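Local coordinates for protein sorbitol dehydrogenase (Gluconobacter oxydans, PDB 5ITG) that probably oxidises D-sorbitol to L-sorbose with NADP as the hydride acceptor, as a Rossmann-fold member of the mannitol dehydrogenase family, at residues 287-292 with 341-346; 295-300 with 337-342; 388-393 with 456-461. All coordinates share one frame; numbering follows the deposited sequence.

How the contacts relate
All three contacts lie in the helical C-terminal domain of the mannitol dehydrogenase family, on the same side of the chain's centre. Contacts 1 and 2, with centres about 10 Å apart, both use helix 288-312: its first turn meets the loop after helix 324-338, and the next turns meet the end of that helix. They share T341 and L342. Contact 3 follows later in the chain, its centre about 15 Å from contact 2 and about 21 Å from contact 1, and joins helix 377-394 to the loop before helix 461-477. R296 of contact 2 probably hydrogen-bonds T388 of contact 3, which links helix 288-312 to helix 377-394; contact 3 lies at the surface.

Contact 1: 287-292 with 341-346; sequences VTDWEY and TLKAPS
P345 lies over one face of the W290 indole, joining the first turn of helix 288-312, in the helical C-terminal domain of the mannitol dehydrogenase family, to the extended loop that leads into helix 350-361. The pyrrolidine sits above the five-membered part of the indole rather than its centre. Its CB makes a CH-pi contact, 3.6 Å from the centroid of the W290 five-membered ring and 25° off the ring normal, and P345 CG stands 3.7 Å above the W290 ring plane. Between these two residues the nearest atoms are P345 CB and W290 NE1, 3.3 Å apart. Y353 of helix 350-361 and M348 also touch the indole. A serine in place of W290 would probably leave P345 without the flat surface it rests on and open a gap between helix and loop.

One residue earlier, D289 points at the loop and meets K343 obliquely. The K343 chain runs extended, with CG anti to the backbone N (chi1 179°), and turns only at its last torsion. This lays the methylenes beside the carboxylate, K343 CE 3.1 Å from D289 OD2, while K343 NZ stays 4.4 Å from D289 OD2, too far for a salt bridge. The attraction is therefore probably a loose one between opposite charges. At the other end of the turn L342 brings CD1 to 4.1 Å from Y292 O. Residues 287-292 and 341-346 share no direct hydrogen bond; instead one water donates to both backbones, 2.9 Å from D289 O and 2.8 Å from K343 O.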
ATOM      1  N   VAL A 287      -0.212  14.441  -5.890  1.00 15.44           N
ATOM      2  CA  VAL A 287      -0.741  13.082  -5.798  1.00 15.81           C
ATOM      3  C   VAL A 287      -2.191  12.987  -5.310  1.00 15.68           C
ATOM      4  O   VAL A 287      -2.844  11.955  -5.485  1.00 14.66           O
ATOM      5  CB  VAL A 287       0.140  12.229  -4.831  1.00 17.11           C
ATOM      6  CG1 VAL A 287      -0.184  12.590  -3.381  1.00 16.11           C
ATOM      7  CG2 VAL A 287      -0.075  10.753  -5.075  1.00 19.48           C
ATOM      8  N   THR A 288      -2.694  14.060  -4.713  1.00 13.31           N
ATOM      9  CA  THR A 288      -4.026  14.054  -4.125  1.00 16.90           C
ATOM     10  C   THR A 288      -5.174  13.475  -4.950  1.00 15.14           C
ATOM     11  O   THR A 288      -5.901  12.608  -4.469  1.00 15.29           O
ATOM     12  CB  THR A 288      -4.393  15.465  -3.632  1.00 17.41           C
ATOM     13  OG1 THR A 288      -3.337  15.952  -2.792  1.00 20.36           O
ATOM     14  CG2 THR A 288      -5.685  15.426  -2.819  1.00 19.59           C
ATOM     15  N   ASP A 289      -5.339  13.929  -6.186  1.00 16.02           N
ATOM     16  CA  ASP A 289      -6.425  13.405  -7.009  1.00 13.95           C
ATOM     17  C   ASP A 289      -6.327  11.888  -7.202  1.00 13.35           C
ATOM     18  O   ASP A 289      -7.332  11.185  -7.078  1.00 13.82           O
ATOM     19  CB  ASP A 289      -6.474  14.121  -8.359  1.00 12.59           C
ATOM     20  CG  ASP A 289      -6.878  15.580  -8.223  1.00 17.73           C
ATOM     21  OD1 ASP A 289      -7.375  15.968  -7.142  1.00 15.44           O
ATOM     22  OD2 ASP A 289      -6.712  16.340  -9.197  1.00 17.13           O
ATOM     23  N   TRP A 290      -5.132  11.373  -7.472  1.00 14.15           N
ATOM     24  CA  TRP A 290      -4.982   9.927  -7.652  1.00 14.13           C
ATOM     25  C   TRP A 290      -5.263   9.135  -6.370  1.00 14.35           C
ATOM     26  O   TRP A 290      -5.819   8.036  -6.424  1.00 13.58           O
ATOM     27  CB  TRP A 290      -3.588   9.593  -8.196  1.00 15.74           C
ATOM     28  CG  TRP A 290      -3.590   9.371  -9.675  1.00 14.79           C
ATOM     29  CD1 TRP A 290      -2.970  10.132 -10.626  1.00 17.34           C
ATOM     30  CD2 TRP A 290      -4.237   8.300 -10.376  1.00 18.17           C
ATOM     31  NE1 TRP A 290      -3.189   9.599 -11.876  1.00 15.41           N
ATOM     32  CE2 TRP A 290      -3.963   8.475 -11.751  1.00 19.12           C
ATOM     33  CE3 TRP A 290      -5.019   7.209  -9.974  1.00 18.11           C
ATOM     34  CZ2 TRP A 290      -4.444   7.596 -12.728  1.00 19.38           C
ATOM     35  CZ3 TRP A 290      -5.501   6.333 -10.953  1.00 20.02           C
ATOM     36  CH2 TRP A 290      -5.210   6.534 -12.309  1.00 17.68           C
ATOM     37  N   GLU A 291      -4.892   9.688  -5.220  1.00 13.14           N
ATOM     38  CA  GLU A 291      -5.154   9.012  -3.944  1.00 14.34           C
ATOM     39  C   GLU A 291      -6.656   8.822  -3.754  1.00 13.87           C
ATOM     40  O   GLU A 291      -7.103   7.773  -3.268  1.00 11.57           O
ATOM     41  CB  GLU A 291      -4.620   9.824  -2.750  1.00 14.94           C
ATOM     42  CG  GLU A 291      -3.105   9.941  -2.662  1.00 19.02           C
ATOM     43  CD  GLU A 291      -2.632  10.405  -1.284  1.00 23.91           C
ATOM     44  OE1 GLU A 291      -3.268  11.315  -0.707  1.00 24.87           O
ATOM     45  OE2 GLU A 291      -1.621   9.867  -0.783  1.00 23.02           O
ATOM     46  N   TYR A 292      -7.438   9.837  -4.127  1.00 12.62           N
ATOM     47  CA  TYR A 292      -8.876   9.747  -3.974  1.00 13.21           C
ATOM     48  C   TYR A 292      -9.543   8.821  -4.973  1.00 13.39           C
ATOM     49  O   TYR A 292     -10.597   8.274  -4.681  1.00 12.54           O
ATOM     50  CB  TYR A 292      -9.513  11.144  -3.974  1.00 15.50           C
ATOM     51  CG  TYR A 292      -9.339  11.794  -2.613  1.00 18.01           C
ATOM     52  CD1 TYR A 292      -9.798  11.149  -1.463  1.00 19.81           C
ATOM     53  CD2 TYR A 292      -8.639  12.991  -2.461  1.00 19.61           C
ATOM     54  CE1 TYR A 292      -9.555  11.667  -0.190  1.00 21.49           C
ATOM     55  CE2 TYR A 292      -8.388  13.524  -1.184  1.00 23.56           C
ATOM     56  CZ  TYR A 292      -8.848  12.846  -0.054  1.00 22.99           C
ATOM     57  OH  TYR A 292      -8.575  13.326   1.208  1.00 22.61           O
ATOM     58  N   THR A 341     -19.081  11.891  -9.513  1.00 17.08           N
ATOM     59  CA  THR A 341     -18.697  12.851  -8.477  1.00 18.32           C
ATOM     60  C   THR A 341     -17.223  12.719  -8.084  1.00 17.80           C
ATOM     61  O   THR A 341     -16.827  13.101  -6.985  1.00 17.48           O
ATOM     62  CB  THR A 341     -19.582  12.687  -7.217  1.00 17.67           C
ATOM     63  OG1 THR A 341     -19.292  11.439  -6.575  1.00 16.59           O
ATOM     64  CG2 THR A 341     -21.058  12.704  -7.607  1.00 19.14           C
ATOM     65  N   LEU A 342     -16.417  12.197  -9.008  1.00 16.96           N
ATOM     66  CA  LEU A 342     -14.989  11.990  -8.779  1.00 16.93           C
ATOM     67  C   LEU A 342     -14.140  12.707  -9.828  1.00 17.82           C
ATOM     68  O   LEU A 342     -14.334  12.505 -11.025  1.00 15.29           O
ATOM     69  CB  LEU A 342     -14.669  10.492  -8.817  1.00 16.29           C
ATOM     70  CG  LEU A 342     -13.199  10.097  -8.653  1.00 16.31           C
ATOM     71  CD1 LEU A 342     -12.684  10.601  -7.305  1.00 18.57           C
ATOM     72  CD2 LEU A 342     -13.053   8.575  -8.747  1.00 17.61           C
ATOM     73  N   LYS A 343     -13.196  13.535  -9.383  1.00 15.55           N
ATOM     74  CA  LYS A 343     -12.342  14.253 -10.320  1.00 17.77           C
ATOM     75  C   LYS A 343     -11.378  13.266 -10.976  1.00 17.88           C
ATOM     76  O   LYS A 343     -10.746  12.449 -10.309  1.00 18.13           O
ATOM     77  CB  LYS A 343     -11.577  15.362  -9.591  1.00 20.49           C
ATOM     78  CG  LYS A 343     -10.640  16.160 -10.469  1.00 26.02           C
ATOM     79  CD  LYS A 343     -10.024  17.315  -9.678  1.00 33.15           C
ATOM     80  CE  LYS A 343      -8.953  18.044 -10.482  1.00 34.48           C
ATOM     81  NZ  LYS A 343      -9.485  18.619 -11.746  1.00 38.39           N
ATOM     82  N   ALA A 344     -11.257  13.346 -12.290  1.00 18.46           N
ATOM     83  CA  ALA A 344     -10.387  12.430 -13.004  1.00 19.46           C
ATOM     84  C   ALA A 344      -9.003  12.977 -13.322  1.00 21.80           C
ATOM     85  O   ALA A 344      -8.863  14.056 -13.901  1.00 19.49           O
ATOM     86  CB  ALA A 344     -11.061  11.979 -14.288  1.00 20.61           C
ATOM     87  N   PRO A 345      -7.952  12.239 -12.926  1.00 22.66           N
ATOM     88  CA  PRO A 345      -6.575  12.669 -13.197  1.00 26.16           C
ATOM     89  C   PRO A 345      -6.365  12.598 -14.707  1.00 26.93           C
ATOM     90  O   PRO A 345      -7.097  11.896 -15.394  1.00 25.61           O
ATOM     91  CB  PRO A 345      -5.733  11.622 -12.462  1.00 26.01           C
ATOM     92  CG  PRO A 345      -6.613  11.218 -11.321  1.00 23.09           C
ATOM     93  CD  PRO A 345      -7.973  11.107 -11.983  1.00 23.40           C
ATOM     94  N   SER A 346      -5.379  13.317 -15.232  1.00 30.22           N
ATOM     95  CA  SER A 346      -5.131  13.279 -16.671  1.00 31.95           C
ATOM     96  C   SER A 346      -4.451  11.972 -17.082  1.00 32.71           C
ATOM     97  O   SER A 346      -3.850  11.280 -16.255  1.00 32.14           O
ATOM     98  CB  SER A 346      -4.261  14.469 -17.094  1.00 34.39           C
ATOM     99  OG  SER A 346      -3.022  14.462 -16.412  1.00 34.16           O
TER
HETATM  100  O   HOH W   1      -9.734  12.567  -7.753  1.00 16.62           O

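Contact 2: 295-300 with 337-342; sequences IRMLNA and DVIPTL
R296 and T341 carry the polar part, their side chains crossing at about a right angle. The guanidinium reaches T341 end-on with two nitrogens: R296 NH1 donates to T341 O at 2.8 Å (159° at the hydrogen), and R296 NH2 to T341 OG1 at 2.8 Å with a more bent 138°. Both acceptors lie close to the guanidinium plane, although R296 NH1 approaches tilted from the carbonyl plane of T341. T341 OG1 sits between its own backbone N and carbonyl carbon (chi1 68°), which turns it to the same side as the carbonyl oxygen. NH2 also bonds T388 of helix 377-394, so the buried charge has partners on two sides.

The contact packs helix 288-312 against the C-terminal end of helix 324-338 inside the helical domain; helix 288-312 widens into a pi-type turn at 295-299, with A300 N bonding I295 O.

Apolar contacts lie alongside. V338 CG1 lies over one guanidinium face and also reaches M297 CG at 3.7 Å. Selenomethionine M297 crosses L342 obliquely, its SE 3.6 Å from L342 CD2, and its chain bends at the last torsion to bring CE 4.0 Å from I339 CG1.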
ATOM      1  N   ILE A 295      -8.987   5.559  -3.246  1.00 13.08           N
ATOM      2  CA  ILE A 295      -9.837   5.503  -2.060  1.00 13.55           C
ATOM      3  C   ILE A 295     -11.326   5.341  -2.387  1.00 13.99           C
ATOM      4  O   ILE A 295     -12.007   4.457  -1.847  1.00 11.52           O
ATOM      5  CB  ILE A 295      -9.664   6.787  -1.206  1.00 13.71           C
ATOM      6  CG1 ILE A 295      -8.281   6.788  -0.546  1.00 16.06           C
ATOM      7  CG2 ILE A 295     -10.761   6.881  -0.144  1.00 14.46           C
ATOM      8  CD1 ILE A 295      -7.944   8.109   0.111  1.00 17.10           C
ATOM      9  N   ARG A 296     -11.825   6.177  -3.294  1.00 12.33           N
ATOM     10  CA  ARG A 296     -13.247   6.167  -3.606  1.00 11.75           C
ATOM     11  C   ARG A 296     -13.760   5.152  -4.619  1.00 11.62           C
ATOM     12  O   ARG A 296     -14.980   4.968  -4.742  1.00 12.16           O
ATOM     13  CB  ARG A 296     -13.684   7.581  -4.004  1.00 10.29           C
ATOM     14  CG  ARG A 296     -13.456   8.615  -2.883  1.00 11.77           C
ATOM     15  CD  ARG A 296     -13.927   9.999  -3.305  1.00  7.12           C
ATOM     16  NE  ARG A 296     -15.327   9.956  -3.696  1.00 11.99           N
ATOM     17  CZ  ARG A 296     -15.908  10.823  -4.526  1.00 14.85           C
ATOM     18  NH1 ARG A 296     -15.207  11.824  -5.064  1.00  9.92           N
ATOM     19  NH2 ARG A 296     -17.190  10.679  -4.832  1.00 11.95           N
HETATM   20  N   MSE A 297     -12.852   4.507  -5.344  1.00 12.25           N
HETATM   21  CA  MSE A 297     -13.246   3.479  -6.306  1.00 13.76           C
HETATM   22  C   MSE A 297     -12.737   2.088  -5.899  1.00 12.41           C
HETATM   23  O   MSE A 297     -13.531   1.163  -5.790  1.00 15.41           O
HETATM   24  CB  MSE A 297     -12.756   3.835  -7.711  1.00 13.32           C
HETATM   25  CG  MSE A 297     -13.519   5.004  -8.335  1.00 17.17           C
HETATM   26 SE   MSE A 297     -13.051   5.262 -10.179  0.85 26.60          SE
HETATM   27  CE  MSE A 297     -13.973   3.710 -10.901  1.00 14.72           C
ATOM     28  N   LEU A 298     -11.432   1.939  -5.656  1.00 11.31           N
ATOM     29  CA  LEU A 298     -10.897   0.629  -5.277  1.00 11.14           C
ATOM     30  C   LEU A 298     -11.283   0.228  -3.852  1.00 13.85           C
ATOM     31  O   LEU A 298     -11.902  -0.819  -3.641  1.00 10.18           O
ATOM     32  CB  LEU A 298      -9.367   0.589  -5.415  1.00 12.75           C
ATOM     33  CG  LEU A 298      -8.718  -0.756  -5.034  1.00 12.70           C
ATOM     34  CD1 LEU A 298      -9.014  -1.782  -6.098  1.00 12.16           C
ATOM     35  CD2 LEU A 298      -7.216  -0.594  -4.876  1.00 17.32           C
ATOM     36  N   ASN A 299     -10.923   1.063  -2.878  1.00 13.04           N
ATOM     37  CA  ASN A 299     -11.227   0.777  -1.476  1.00 13.06           C
ATOM     38  C   ASN A 299     -12.733   0.784  -1.210  1.00 13.65           C
ATOM     39  O   ASN A 299     -13.266  -0.117  -0.552  1.00 14.07           O
ATOM     40  CB  ASN A 299     -10.516   1.792  -0.563  1.00 13.43           C
ATOM     41  CG  ASN A 299      -9.007   1.808  -0.765  1.00 16.75           C
ATOM     42  OD1 ASN A 299      -8.396   0.784  -1.092  1.00 19.66           O
ATOM     43  ND2 ASN A 299      -8.396   2.963  -0.555  1.00 15.82           N
ATOM     44  N   ALA A 300     -13.417   1.808  -1.716  1.00 11.55           N
ATOM     45  CA  ALA A 300     -14.860   1.923  -1.559  1.00 12.41           C
ATOM     46  C   ALA A 300     -15.547   0.733  -2.224  1.00 12.05           C
ATOM     47  O   ALA A 300     -16.527   0.198  -1.700  1.00  9.64           O
ATOM     48  CB  ALA A 300     -15.362   3.230  -2.203  1.00  7.34           C
ATOM     49  N   ASP A 337     -22.772   6.464  -8.972  1.00 16.15           N
ATOM     50  CA  ASP A 337     -22.544   7.268  -7.773  1.00 18.05           C
ATOM     51  C   ASP A 337     -21.154   7.870  -7.609  1.00 17.88           C
ATOM     52  O   ASP A 337     -21.020   9.041  -7.247  1.00 19.24           O
ATOM     53  CB  ASP A 337     -22.878   6.434  -6.530  1.00 19.86           C
ATOM     54  CG  ASP A 337     -24.264   5.823  -6.604  1.00 22.02           C
ATOM     55  OD1 ASP A 337     -25.237   6.583  -6.778  1.00 26.26           O
ATOM     56  OD2 ASP A 337     -24.383   4.586  -6.501  1.00 22.94           O
ATOM     57  N   VAL A 338     -20.119   7.082  -7.875  1.00 17.35           N
ATOM     58  CA  VAL A 338     -18.752   7.560  -7.697  1.00 14.54           C
ATOM     59  C   VAL A 338     -18.166   8.320  -8.879  1.00 14.20           C
ATOM     60  O   VAL A 338     -17.779   9.477  -8.737  1.00 14.56           O
ATOM     61  CB  VAL A 338     -17.804   6.397  -7.334  1.00 13.61           C
ATOM     62  CG1 VAL A 338     -16.389   6.934  -7.026  1.00 13.48           C
ATOM     63  CG2 VAL A 338     -18.353   5.638  -6.119  1.00 10.70           C
ATOM     64  N   ILE A 339     -18.095   7.678 -10.039  1.00 14.69           N
ATOM     65  CA  ILE A 339     -17.525   8.321 -11.220  1.00 14.77           C
ATOM     66  C   ILE A 339     -18.084   9.719 -11.527  1.00 14.33           C
ATOM     67  O   ILE A 339     -17.321  10.637 -11.858  1.00 14.14           O
ATOM     68  CB  ILE A 339     -17.659   7.401 -12.476  1.00 15.19           C
ATOM     69  CG1 ILE A 339     -16.656   6.242 -12.366  1.00 16.10           C
ATOM     70  CG2 ILE A 339     -17.373   8.189 -13.756  1.00 16.63           C
ATOM     71  CD1 ILE A 339     -16.735   5.229 -13.506  1.00 15.88           C
ATOM     72  N   PRO A 340     -19.407   9.909 -11.408  1.00 14.91           N
ATOM     73  CA  PRO A 340     -19.958  11.244 -11.701  1.00 15.97           C
ATOM     74  C   PRO A 340     -19.572  12.313 -10.675  1.00 17.19           C
ATOM     75  O   PRO A 340     -19.710  13.504 -10.936  1.00 17.55           O
ATOM     76  CB  PRO A 340     -21.470  10.999 -11.740  1.00 15.66           C
ATOM     77  CG  PRO A 340     -21.567   9.524 -12.118  1.00 14.01           C
ATOM     78  CD  PRO A 340     -20.484   8.916 -11.274  1.00 12.74           C
ATOM     79  N   THR A 341     -19.081  11.891  -9.513  1.00 17.08           N
ATOM     80  CA  THR A 341     -18.697  12.851  -8.477  1.00 18.32           C
ATOM     81  C   THR A 341     -17.223  12.719  -8.084  1.00 17.80           C
ATOM     82  O   THR A 341     -16.827  13.101  -6.985  1.00 17.48           O
ATOM     83  CB  THR A 341     -19.582  12.687  -7.217  1.00 17.67           C
ATOM     84  OG1 THR A 341     -19.292  11.439  -6.575  1.00 16.59           O
ATOM     85  CG2 THR A 341     -21.058  12.704  -7.607  1.00 19.14           C
ATOM     86  N   LEU A 342     -16.417  12.197  -9.008  1.00 16.96           N
ATOM     87  CA  LEU A 342     -14.989  11.990  -8.779  1.00 16.93           C
ATOM     88  C   LEU A 342     -14.140  12.707  -9.828  1.00 17.82           C
ATOM     89  O   LEU A 342     -14.334  12.505 -11.025  1.00 15.29           O
ATOM     90  CB  LEU A 342     -14.669  10.492  -8.817  1.00 16.29           C
ATOM     91  CG  LEU A 342     -13.199  10.097  -8.653  1.00 16.31           C
ATOM     92  CD1 LEU A 342     -12.684  10.601  -7.305  1.00 18.57           C
ATOM     93  CD2 LEU A 342     -13.053   8.575  -8.747  1.00 17.61           C
TER

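Contact 3: 388-393 with 456-461; sequences TVRRAI and RDLDTS
R390 meets L458 along much of its length before its tip closes on D457. The chain leaves helix 377-394 with CG anti to its carbonyl carbon (chi1 -68°), which lays CB and CG beside L458 CD1. R390 CB lies 4.0 Å from L458 CD1, and CG keeps the same methyl at a similar distance. A bend at chi3 then folds the guanidinium over L458. NE stays near L458 CD1 and has a long, weak ion pair with E394. At CZ the leucine covers one face: L458 CD1 lies 3.9 Å from the R390 guanidinium plane, over its centre, while L458 CD2 approaches NH2.

The two terminal nitrogens form an end-on, bidentate salt bridge with D457. R390 NH1 donates to D457 OD1 at 2.7 Å and R390 NH2 to D457 OD2 at 2.9 Å, each with 163° at the hydrogen. Both oxygens use their syn lone pairs, and the guanidinium and carboxylate planes are 8° apart, so the groups meet edge to edge in nearly one plane and the paired bonds oppose rotation of either. NH1 also bonds the backbone oxygen of G454, a second tie to the same loop.

This surface contact in the C-terminal domain fastens helix 377-394 to the irregular segment that precedes helix 461-477. T460 occupies the N-cap position of that last helix, though its side chain makes no capping bond; its OG1 bonds D464 instead. D459 reaches forward to the same helix start, where its OD1 pairs with S461 OG at 2.6 Å.

I393, one turn beyond R390, extends the apolar patch. Its CG2 lies 4.0 Å from L458 CB and 3.9 Å from D459 O, and its CD1 comes near the methyl CG2 of T460.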
ATOM      1  N   THR A 388     -18.484  10.376  -1.356  1.00 14.29           N
ATOM      2  CA  THR A 388     -19.553   9.948  -2.259  1.00 14.19           C
ATOM      3  C   THR A 388     -20.943  10.215  -1.675  1.00 14.40           C
ATOM      4  O   THR A 388     -21.852  10.656  -2.387  1.00 14.32           O
ATOM      5  CB  THR A 388     -19.388   8.466  -2.628  1.00 11.23           C
ATOM      6  OG1 THR A 388     -18.245   8.335  -3.486  1.00 14.46           O
ATOM      7  CG2 THR A 388     -20.627   7.932  -3.352  1.00 14.49           C
ATOM      8  N   VAL A 389     -21.105   9.969  -0.382  1.00 14.10           N
ATOM      9  CA  VAL A 389     -22.382  10.232   0.273  1.00 14.32           C
ATOM     10  C   VAL A 389     -22.652  11.740   0.348  1.00 14.83           C
ATOM     11  O   VAL A 389     -23.745  12.197   0.015  1.00 15.84           O
ATOM     12  CB  VAL A 389     -22.410   9.637   1.707  1.00 15.52           C
ATOM     13  CG1 VAL A 389     -23.683  10.071   2.441  1.00 15.35           C
ATOM     14  CG2 VAL A 389     -22.349   8.119   1.627  1.00 17.29           C
ATOM     15  N   ARG A 390     -21.662  12.519   0.774  1.00 16.43           N
ATOM     16  CA  ARG A 390     -21.854  13.968   0.865  1.00 16.43           C
ATOM     17  C   ARG A 390     -22.275  14.556  -0.481  1.00 15.43           C
ATOM     18  O   ARG A 390     -23.192  15.367  -0.544  1.00 14.94           O
ATOM     19  CB  ARG A 390     -20.573  14.677   1.331  1.00 15.27           C
ATOM     20  CG  ARG A 390     -20.154  14.410   2.772  1.00 14.42           C
ATOM     21  CD  ARG A 390     -19.056  15.396   3.200  1.00 13.95           C
ATOM     22  NE  ARG A 390     -19.586  16.745   3.383  1.00 15.75           N
ATOM     23  CZ  ARG A 390     -20.158  17.183   4.505  1.00 16.22           C
ATOM     24  NH1 ARG A 390     -20.264  16.383   5.556  1.00 17.32           N
ATOM     25  NH2 ARG A 390     -20.654  18.410   4.567  1.00 14.12           N
ATOM     26  N   ARG A 391     -21.602  14.154  -1.555  1.00 15.54           N
ATOM     27  CA  ARG A 391     -21.934  14.660  -2.888  1.00 17.32           C
ATOM     28  C   ARG A 391     -23.349  14.307  -3.324  1.00 17.40           C
ATOM     29  O   ARG A 391     -24.061  15.150  -3.870  1.00 17.34           O
ATOM     30  CB  ARG A 391     -20.935  14.135  -3.929  1.00 20.25           C
ATOM     31  CG  ARG A 391     -19.582  14.795  -3.843  1.00 23.72           C
ATOM     32  CD  ARG A 391     -19.673  16.272  -4.200  1.00 28.34           C
ATOM     33  NE  ARG A 391     -19.561  16.502  -5.636  1.00 32.66           N
ATOM     34  CZ  ARG A 391     -18.471  16.222  -6.347  1.00 34.44           C
ATOM     35  NH1 ARG A 391     -17.403  15.699  -5.747  1.00 35.41           N
ATOM     36  NH2 ARG A 391     -18.442  16.479  -7.648  1.00 32.87           N
ATOM     37  N   ALA A 392     -23.758  13.063  -3.081  1.00 15.83           N
ATOM     38  CA  ALA A 392     -25.095  12.616  -3.458  1.00 16.73           C
ATOM     39  C   ALA A 392     -26.150  13.434  -2.736  1.00 16.44           C
ATOM     40  O   ALA A 392     -27.149  13.826  -3.332  1.00 15.98           O
ATOM     41  CB  ALA A 392     -25.275  11.143  -3.131  1.00 14.58           C
ATOM     42  N   ILE A 393     -25.925  13.689  -1.449  1.00 16.59           N
ATOM     43  CA  ILE A 393     -26.867  14.483  -0.651  1.00 19.06           C
ATOM     44  C   ILE A 393     -26.835  15.952  -1.060  1.00 18.70           C
ATOM     45  O   ILE A 393     -27.875  16.582  -1.219  1.00 18.65           O
ATOM     46  CB  ILE A 393     -26.537  14.412   0.861  1.00 19.36           C
ATOM     47  CG1 ILE A 393     -26.677  12.976   1.369  1.00 17.71           C
ATOM     48  CG2 ILE A 393     -27.449  15.367   1.632  1.00 19.44           C
ATOM     49  CD1 ILE A 393     -26.391  12.820   2.856  1.00 18.54           C
ATOM     50  N   ARG A 456     -23.060  13.349   8.739  1.00 22.08           N
ATOM     51  CA  ARG A 456     -24.143  13.618   9.679  1.00 22.69           C
ATOM     52  C   ARG A 456     -24.560  15.090   9.776  1.00 22.32           C
ATOM     53  O   ARG A 456     -25.684  15.387  10.173  1.00 23.06           O
ATOM     54  CB  ARG A 456     -23.764  13.080  11.062  1.00 22.32           C
ATOM     55  CG  ARG A 456     -24.958  12.743  11.937  1.00 25.46           C
ATOM     56  CD  ARG A 456     -24.526  12.172  13.278  1.00 24.02           C
ATOM     57  NE  ARG A 456     -23.939  10.836  13.180  1.00 26.03           N
ATOM     58  CZ  ARG A 456     -24.614   9.734  12.858  1.00 26.20           C
ATOM     59  NH1 ARG A 456     -25.911   9.797  12.593  1.00 27.75           N
ATOM     60  NH2 ARG A 456     -23.995   8.562  12.821  1.00 24.42           N
ATOM     61  N   ASP A 457     -23.673  16.011   9.403  1.00 22.58           N
ATOM     62  CA  ASP A 457     -24.003  17.434   9.469  1.00 22.79           C
ATOM     63  C   ASP A 457     -25.034  17.839   8.416  1.00 23.68           C
ATOM     64  O   ASP A 457     -25.744  18.835   8.573  1.00 22.25           O
ATOM     65  CB  ASP A 457     -22.738  18.289   9.326  1.00 23.36           C
ATOM     66  CG  ASP A 457     -21.932  17.944   8.089  1.00 23.24           C
ATOM     67  OD1 ASP A 457     -21.468  16.790   7.982  1.00 22.82           O
ATOM     68  OD2 ASP A 457     -21.760  18.832   7.228  1.00 20.90           O
ATOM     69  N   LEU A 458     -25.116  17.057   7.345  1.00 22.08           N
ATOM     70  CA  LEU A 458     -26.063  17.317   6.268  1.00 22.30           C
ATOM     71  C   LEU A 458     -27.441  16.768   6.637  1.00 24.28           C
ATOM     72  O   LEU A 458     -27.605  16.109   7.664  1.00 24.28           O
ATOM     73  CB  LEU A 458     -25.579  16.641   4.983  1.00 21.03           C
ATOM     74  CG  LEU A 458     -24.194  17.074   4.497  1.00 18.43           C
ATOM     75  CD1 LEU A 458     -23.740  16.165   3.364  1.00 18.48           C
ATOM     76  CD2 LEU A 458     -24.245  18.528   4.046  1.00 18.92           C
ATOM     77  N   ASP A 459     -28.434  17.042   5.798  1.00 25.21           N
ATOM     78  CA  ASP A 459     -29.777  16.534   6.047  1.00 26.90           C
ATOM     79  C   ASP A 459     -29.850  15.093   5.557  1.00 24.99           C
ATOM     80  O   ASP A 459     -30.107  14.839   4.385  1.00 26.34           O
ATOM     81  CB  ASP A 459     -30.825  17.385   5.329  1.00 29.30           C
ATOM     82  CG  ASP A 459     -32.203  16.739   5.342  1.00 33.63           C
ATOM     83  OD1 ASP A 459     -32.590  16.174   6.389  1.00 33.27           O
ATOM     84  OD2 ASP A 459     -32.897  16.802   4.305  1.00 34.86           O
ATOM     85  N   THR A 460     -29.623  14.159   6.472  1.00 24.97           N
ATOM     86  CA  THR A 460     -29.633  12.735   6.159  1.00 25.70           C
ATOM     87  C   THR A 460     -31.012  12.080   6.275  1.00 25.60           C
ATOM     88  O   THR A 460     -31.121  10.852   6.298  1.00 23.28           O
ATOM     89  CB  THR A 460     -28.664  11.984   7.092  1.00 25.34           C
ATOM     90  OG1 THR A 460     -29.164  12.029   8.434  1.00 25.61           O
ATOM     91  CG2 THR A 460     -27.282  12.642   7.068  1.00 25.94           C
ATOM     92  N   SER A 461     -32.060  12.897   6.347  1.00 25.16           N
ATOM     93  CA  SER A 461     -33.425  12.388   6.474  1.00 25.35           C
ATOM     94  C   SER A 461     -33.825  11.362   5.414  1.00 24.91           C
ATOM     95  O   SER A 461     -34.242  10.249   5.742  1.00 25.15           O
ATOM     96  CB  SER A 461     -34.422  13.551   6.439  1.00 24.38           C
ATOM     97  OG  SER A 461     -34.162  14.459   7.494  1.00 27.50           O
TER